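Local coordinates for esterase (Staphylococcus aureus subsp. aureus USA300_TCH1516, PDB 3D7R), which is a putative esterase of the alpha/beta hydrolase fold, probably cleaving ester bonds, though its natural substrate is not established, at residues V86-F91 and Y154-S159; R117-I122 and Y128-P133. All blocks are in the same frame, centred on the assembly; numbering follows the deposited sequence.

How the contacts relate
Contacts 1 and 2 lie on opposite faces of one mixed sheet, in which strands 84-90 and 129-133 are antiparallel neighbours. Contact 1 sets a helix over the first strand, contact 2 a different helix over the second, and F87 O and L132 N probably form one of the backbone bonds that knit the two strands together. Both contacts are buried, but the centre of contact 1 is farther from the centre of the chain, about 16 Å against about 12 Å, and contact 1 includes the partly exposed Q156. Their chemistry follows: 86-91 with 154-159 is small, charged and ion-bearing, whereas 117-122 with 128-133 is larger and made wholly of aliphatic side chains.

Contact 1: V86-F91 and Y154-S159; sequences VFRFNF and YDQLVS. With NA (sodium ion), chain E.
The guanidinium of R88 receives L157 on one face and Q156 at its edge. L157 brings CD2 over the flat group, 3.7 Å from R88 NH2 and displaced toward the rim, so a methyl packs on the weakly solvated face of the cation. Q156 arrives from the opposite direction, its amide turned 81° from the guanidinium plane, with CD 3.4 Å from R88 NH2. Also in that plane lies a sodium ion, 3.1 Å from R88 NH2. The sodium is bound by Q156 OE1 at 2.3 Å, a neutral oxygen that suits a hard cation, and more distantly by a water at 2.9 Å. The same water accepts a bond from Q156 NE2 at 3.0 Å, consistent with OE1, not NE2, being the end turned to the metal. Q156 reaches the ion because CG stands anti to the backbone N (chi1 -178°) and the chain beyond stays extended; R88 is extended from CG to NE as well. V86 adds an apolar wall, with CG1 3.6 Å from the sodium. Two cations this close probably depend on nearby acids: E160 forms a salt bridge with R88 NH2, and E129 with R88 NH1. Helix 143-161 rests on the sheet above strand 84-90, where L157 also touches V131 of strand 129-133 and Q156 touches L81 of strand 75-81.

Contact 2: R117-I122 and Y128-P133; sequences RLLDKI and YEVVLP
L119 and V130 meet with their side chains crossing at about a right angle, L119 CG lying 3.7 Å from V130 CG1. Both point their CB atoms at each other's segment, and their CA atoms make the nearest backbone pair, 6.9 Å apart. From there L119 CD2 extends beyond V130 to L132, whose side chain it also crosses nearly square on. The methyl is 3.9 Å from L132 CD1 and practically as near to CD2, CG and CB, so it lies against the whole isobutyl group rather than against one tip. Leucine suits this place: CG lies on V130, and the single branch CD2 is long enough to lie between V130 and L132, two strand positions that face the same way. V130 divides its work between its branches. With CG1 anti to the backbone N (chi1 173°), that methyl serves L119, while CG2 turns to I122 CG2 nearly one helical turn farther on, at a looser 4.2 Å. The compact, beta-branched valine probably helps the helix axis come within 8.8 Å of the strand axis, the two short segments running almost antiparallel at 155°. The contact packs the helix of the beta-alpha-beta unit (strand 98-102, helix 113-126, strand 129-133) onto the second strand of that unit. Polar groups are kept to other sides: D120 points away, and its carboxylate accepts hydrogen bonds from the backbone N of K73 and of A74, and E129 forms a salt bridge with K98. What joins helix to strand is therefore shape and hydrophobic burial, an interaction with little directionality, while the strand's position in the sheet is set by backbone bonds to its neighbours.

Contact 1: V86-F91 and Y154-S159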
loop_
_atom_site.group_PDB
_atom_site.type_symbol
_atom_site.label_atom_id
_atom_site.label_comp_id
_atom_site.label_asym_id
_atom_site.label_seq_id
_atom_site.Cartn_x
_atom_site.Cartn_y
_atom_site.Cartn_z
ATOM N N VAL A 86 1.609 1.183 16.437
ATOM C CA VAL A 86 1.019 0.075 15.675
ATOM C C VAL A 86 -0.424 -0.125 16.149
ATOM O O VAL A 86 -0.668 -0.379 17.329
ATOM C CB VAL A 86 1.802 -1.257 15.805
ATOM C CG1 VAL A 86 1.137 -2.350 14.940
ATOM C CG2 VAL A 86 3.268 -1.100 15.370
ATOM N N PHE A 87 -1.376 0.013 15.237
ATOM C CA PHE A 87 -2.777 -0.285 15.553
ATOM C C PHE A 87 -3.110 -1.702 15.104
ATOM O O PHE A 87 -2.651 -2.138 14.053
ATOM C CB PHE A 87 -3.699 0.720 14.852
ATOM C CG PHE A 87 -3.487 2.127 15.318
ATOM C CD1 PHE A 87 -4.191 2.611 16.423
ATOM C CD2 PHE A 87 -2.559 2.962 14.672
ATOM C CE1 PHE A 87 -3.974 3.927 16.892
ATOM C CE2 PHE A 87 -2.353 4.273 15.117
ATOM C CZ PHE A 87 -3.047 4.751 16.229
ATOM N N ARG A 88 -3.903 -2.425 15.896
ATOM C CA ARG A 88 -4.406 -3.719 15.454
ATOM C C ARG A 88 -5.919 -3.711 15.509
ATOM O O ARG A 88 -6.504 -3.224 16.479
ATOM C CB ARG A 88 -3.848 -4.831 16.330
ATOM C CG ARG A 88 -2.320 -4.953 16.244
ATOM C CD ARG A 88 -1.884 -6.363 16.609
ATOM N NE ARG A 88 -0.453 -6.464 16.889
ATOM C CZ ARG A 88 0.170 -7.612 17.117
ATOM N NH1 ARG A 88 -0.510 -8.748 17.065
ATOM N NH2 ARG A 88 1.473 -7.619 17.396
ATOM N N PHE A 89 -6.538 -4.233 14.459
ATOM C CA PHE A 89 -7.972 -4.395 14.400
ATOM C C PHE A 89 -8.259 -5.888 14.435
ATOM O O PHE A 89 -7.650 -6.659 13.678
ATOM C CB PHE A 89 -8.558 -3.883 13.079
ATOM C CG PHE A 89 -8.231 -2.442 12.749
ATOM C CD1 PHE A 89 -9.228 -1.471 12.774
ATOM C CD2 PHE A 89 -6.939 -2.077 12.359
ATOM C CE1 PHE A 89 -8.938 -0.140 12.455
ATOM C CE2 PHE A 89 -6.630 -0.770 12.024
ATOM C CZ PHE A 89 -7.642 0.212 12.071
ATOM N N ASN A 90 -9.213 -6.292 15.271
ATOM C CA ASN A 90 -9.707 -7.654 15.186
ATOM C C ASN A 90 -11.200 -7.704 15.483
ATOM O O ASN A 90 -11.756 -6.789 16.106
ATOM C CB ASN A 90 -8.871 -8.649 16.026
ATOM C CG ASN A 90 -8.671 -8.201 17.456
ATOM O OD1 ASN A 90 -9.633 -7.972 18.192
ATOM N ND2 ASN A 90 -7.415 -8.102 17.868
ATOM N N PHE A 91 -11.844 -8.760 15.012
ATOM C CA PHE A 91 -13.297 -8.894 15.126
ATOM C C PHE A 91 -13.619 -10.301 15.648
ATOM O O PHE A 91 -12.986 -11.289 15.233
ATOM C CB PHE A 91 -13.937 -8.643 13.761
ATOM C CG PHE A 91 -15.459 -8.612 13.782
ATOM C CD1 PHE A 91 -16.140 -7.671 14.532
ATOM C CD2 PHE A 91 -16.189 -9.518 13.020
ATOM C CE1 PHE A 91 -17.551 -7.641 14.536
ATOM C CE2 PHE A 91 -17.598 -9.505 13.023
ATOM C CZ PHE A 91 -18.268 -8.564 13.781
ATOM N N TYR A 154 6.913 -6.994 10.965
ATOM C CA TYR A 154 6.769 -8.310 10.328
ATOM C C TYR A 154 7.357 -9.417 11.200
ATOM O O TYR A 154 6.727 -10.439 11.418
ATOM C CB TYR A 154 7.384 -8.330 8.930
ATOM C CG TYR A 154 7.288 -9.688 8.232
ATOM C CD1 TYR A 154 6.094 -10.111 7.650
ATOM C CD2 TYR A 154 8.402 -10.532 8.137
ATOM C CE1 TYR A 154 5.993 -11.343 7.012
ATOM C CE2 TYR A 154 8.315 -11.794 7.488
ATOM C CZ TYR A 154 7.109 -12.187 6.935
ATOM O OH TYR A 154 7.016 -13.408 6.281
ATOM N N ASP A 155 8.558 -9.196 11.704
ATOM C CA ASP A 155 9.205 -10.153 12.601
ATOM C C ASP A 155 8.372 -10.428 13.848
ATOM O O ASP A 155 8.217 -11.586 14.248
ATOM C CB ASP A 155 10.613 -9.667 12.960
ATOM C CG ASP A 155 11.573 -9.743 11.760
ATOM O OD1 ASP A 155 11.221 -10.387 10.761
ATOM O OD2 ASP A 155 12.670 -9.165 11.817
ATOM N N GLN A 156 7.847 -9.359 14.454
ATOM C CA GLN A 156 6.912 -9.465 15.589
ATOM C C GLN A 156 5.750 -10.425 15.286
ATOM O O GLN A 156 5.528 -11.364 16.030
ATOM C CB GLN A 156 6.369 -8.078 15.981
ATOM C CG GLN A 156 5.425 -8.090 17.183
ATOM C CD GLN A 156 4.800 -6.721 17.492
ATOM O OE1 GLN A 156 4.422 -5.947 16.581
ATOM N NE2 GLN A 156 4.656 -6.424 18.790
ATOM N N LEU A 157 5.022 -10.177 14.197
ATOM C CA LEU A 157 3.879 -11.012 13.777
ATOM C C LEU A 157 4.251 -12.484 13.490
ATOM O O LEU A 157 3.583 -13.409 13.958
ATOM C CB LEU A 157 3.201 -10.382 12.550
ATOM C CG LEU A 157 2.659 -8.951 12.735
ATOM C CD1 LEU A 157 1.918 -8.464 11.459
ATOM C CD2 LEU A 157 1.735 -8.856 13.946
ATOM N N VAL A 158 5.337 -12.701 12.758
ATOM C CA VAL A 158 5.818 -14.061 12.489
ATOM C C VAL A 158 6.109 -14.820 13.809
ATOM O O VAL A 158 5.842 -16.025 13.920
ATOM C CB VAL A 158 7.068 -14.036 11.574
ATOM C CG1 VAL A 158 7.799 -15.411 11.572
ATOM C CG2 VAL A 158 6.677 -13.640 10.160
ATOM N N SER A 159 6.668 -14.115 14.797
ATOM C CA SER A 159 7.020 -14.740 16.062
ATOM C C SER A 159 5.734 -15.138 16.783
ATOM O O SER A 159 5.721 -16.087 17.577
ATOM C CB SER A 159 7.864 -13.796 16.915
ATOM O OG SER A 159 7.036 -12.793 17.500
HETATM NA NA NA E . 2.590 -4.730 17.293
HETATM O O HOH W 1 3.373 -4.041 19.969
#

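Contact 2: R117-I122 and Y128-P133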
loop_
_atom_site.group_PDB
_atom_site.type_symbol
_atom_site.label_atom_id
_atom_site.label_comp_id
_atom_site.label_asym_id
_atom_site.label_seq_id
_atom_site.Cartn_x
_atom_site.Cartn_y
_atom_site.Cartn_z
ATOM N N ARG A 117 -11.412 3.223 7.675
ATOM C CA ARG A 117 -12.682 2.599 7.334
ATOM C C ARG A 117 -12.485 1.332 6.485
ATOM O O ARG A 117 -13.133 0.313 6.730
ATOM C CB ARG A 117 -13.557 3.628 6.638
ATOM C CG ARG A 117 -14.922 3.153 6.315
ATOM C CD ARG A 117 -15.767 4.334 5.945
ATOM N NE ARG A 117 -17.067 3.839 5.576
ATOM C CZ ARG A 117 -17.965 4.527 4.888
ATOM N NH1 ARG A 117 -17.688 5.775 4.486
ATOM N NH2 ARG A 117 -19.128 3.946 4.602
ATOM N N LEU A 118 -11.576 1.393 5.511
ATOM C CA LEU A 118 -11.254 0.234 4.677
ATOM C C LEU A 118 -10.727 -0.937 5.516
ATOM O O LEU A 118 -11.135 -2.073 5.327
ATOM C CB LEU A 118 -10.216 0.610 3.602
ATOM C CG LEU A 118 -9.624 -0.523 2.735
ATOM C CD1 LEU A 118 -10.727 -1.326 1.984
ATOM C CD2 LEU A 118 -8.569 0.009 1.737
ATOM N N LEU A 119 -9.786 -0.647 6.411
ATOM C CA LEU A 119 -9.185 -1.674 7.260
ATOM C C LEU A 119 -10.210 -2.333 8.190
ATOM O O LEU A 119 -10.201 -3.549 8.393
ATOM C CB LEU A 119 -8.001 -1.086 8.030
ATOM C CG LEU A 119 -6.656 -1.194 7.269
ATOM C CD1 LEU A 119 -6.703 -0.596 5.867
ATOM C CD2 LEU A 119 -5.555 -0.542 8.074
ATOM N N ASP A 120 -11.091 -1.519 8.753
ATOM C CA ASP A 120 -12.204 -2.033 9.541
ATOM C C ASP A 120 -13.019 -3.048 8.736
ATOM O O ASP A 120 -13.224 -4.177 9.194
ATOM C CB ASP A 120 -13.084 -0.880 10.031
ATOM C CG ASP A 120 -14.055 -1.308 11.101
ATOM O OD1 ASP A 120 -13.663 -2.077 11.999
ATOM O OD2 ASP A 120 -15.214 -0.872 11.055
ATOM N N LYS A 121 -13.431 -2.666 7.520
ATOM C CA LYS A 121 -14.179 -3.566 6.634
ATOM C C LYS A 121 -13.434 -4.853 6.307
ATOM O O LYS A 121 -14.040 -5.923 6.317
ATOM C CB LYS A 121 -14.577 -2.882 5.314
ATOM C CG LYS A 121 -15.443 -1.626 5.481
ATOM C CD LYS A 121 -16.610 -1.635 4.506
ATOM C CE LYS A 121 -17.291 -0.272 4.439
ATOM N NZ LYS A 121 -17.855 0.227 5.720
ATOM N N ILE A 122 -12.139 -4.747 5.998
ATOM C CA ILE A 122 -11.348 -5.935 5.667
ATOM C C ILE A 122 -11.263 -6.875 6.877
ATOM O O ILE A 122 -11.335 -8.115 6.729
ATOM C CB ILE A 122 -9.909 -5.553 5.183
ATOM C CG1 ILE A 122 -9.956 -4.902 3.789
ATOM C CG2 ILE A 122 -8.992 -6.791 5.135
ATOM C CD1 ILE A 122 -8.688 -4.138 3.438
ATOM N N TYR A 128 -9.204 -11.890 9.688
ATOM C CA TYR A 128 -7.810 -11.777 10.091
ATOM C C TYR A 128 -7.668 -10.562 11.011
ATOM O O TYR A 128 -8.471 -9.634 10.937
ATOM C CB TYR A 128 -6.919 -11.537 8.868
ATOM C CG TYR A 128 -6.664 -12.750 7.989
ATOM C CD1 TYR A 128 -7.709 -13.587 7.580
ATOM C CD2 TYR A 128 -5.380 -13.036 7.546
ATOM C CE1 TYR A 128 -7.465 -14.690 6.754
ATOM C CE2 TYR A 128 -5.121 -14.147 6.722
ATOM C CZ TYR A 128 -6.164 -14.961 6.340
ATOM O OH TYR A 128 -5.910 -16.049 5.536
ATOM N N GLU A 129 -6.649 -10.566 11.872
ATOM C CA GLU A 129 -6.280 -9.365 12.595
ATOM C C GLU A 129 -5.462 -8.467 11.667
ATOM O O GLU A 129 -4.404 -8.879 11.160
ATOM C CB GLU A 129 -5.456 -9.712 13.829
ATOM C CG GLU A 129 -4.951 -8.501 14.563
ATOM C CD GLU A 129 -4.341 -8.869 15.897
ATOM O OE1 GLU A 129 -3.157 -9.284 15.912
ATOM O OE2 GLU A 129 -5.048 -8.711 16.920
ATOM N N VAL A 130 -5.943 -7.246 11.453
ATOM C CA VAL A 130 -5.251 -6.312 10.552
ATOM C C VAL A 130 -4.304 -5.442 11.370
ATOM O O VAL A 130 -4.715 -4.830 12.371
ATOM C CB VAL A 130 -6.240 -5.451 9.763
ATOM C CG1 VAL A 130 -5.498 -4.341 8.946
ATOM C CG2 VAL A 130 -7.081 -6.336 8.843
ATOM N N VAL A 131 -3.045 -5.405 10.950
ATOM C CA VAL A 131 -2.004 -4.690 11.698
ATOM C C VAL A 131 -1.528 -3.487 10.878
ATOM O O VAL A 131 -1.033 -3.635 9.744
ATOM C CB VAL A 131 -0.817 -5.622 12.062
ATOM C CG1 VAL A 131 0.243 -4.866 12.886
ATOM C CG2 VAL A 131 -1.317 -6.866 12.854
ATOM N N LEU A 132 -1.695 -2.311 11.471
ATOM C CA LEU A 132 -1.416 -1.027 10.821
ATOM C C LEU A 132 -0.253 -0.305 11.518
ATOM O O LEU A 132 -0.472 0.450 12.458
ATOM C CB LEU A 132 -2.683 -0.144 10.846
ATOM C CG LEU A 132 -2.614 1.290 10.279
ATOM C CD1 LEU A 132 -2.225 1.285 8.800
ATOM C CD2 LEU A 132 -3.925 2.064 10.522
ATOM N N PRO A 133 0.997 -0.547 11.059
ATOM C CA PRO A 133 2.159 0.238 11.528
ATOM C C PRO A 133 2.222 1.659 10.942
ATOM O O PRO A 133 2.063 1.846 9.734
ATOM C CB PRO A 133 3.345 -0.585 11.052
ATOM C CG PRO A 133 2.836 -1.289 9.785
ATOM C CD PRO A 133 1.371 -1.585 10.084
#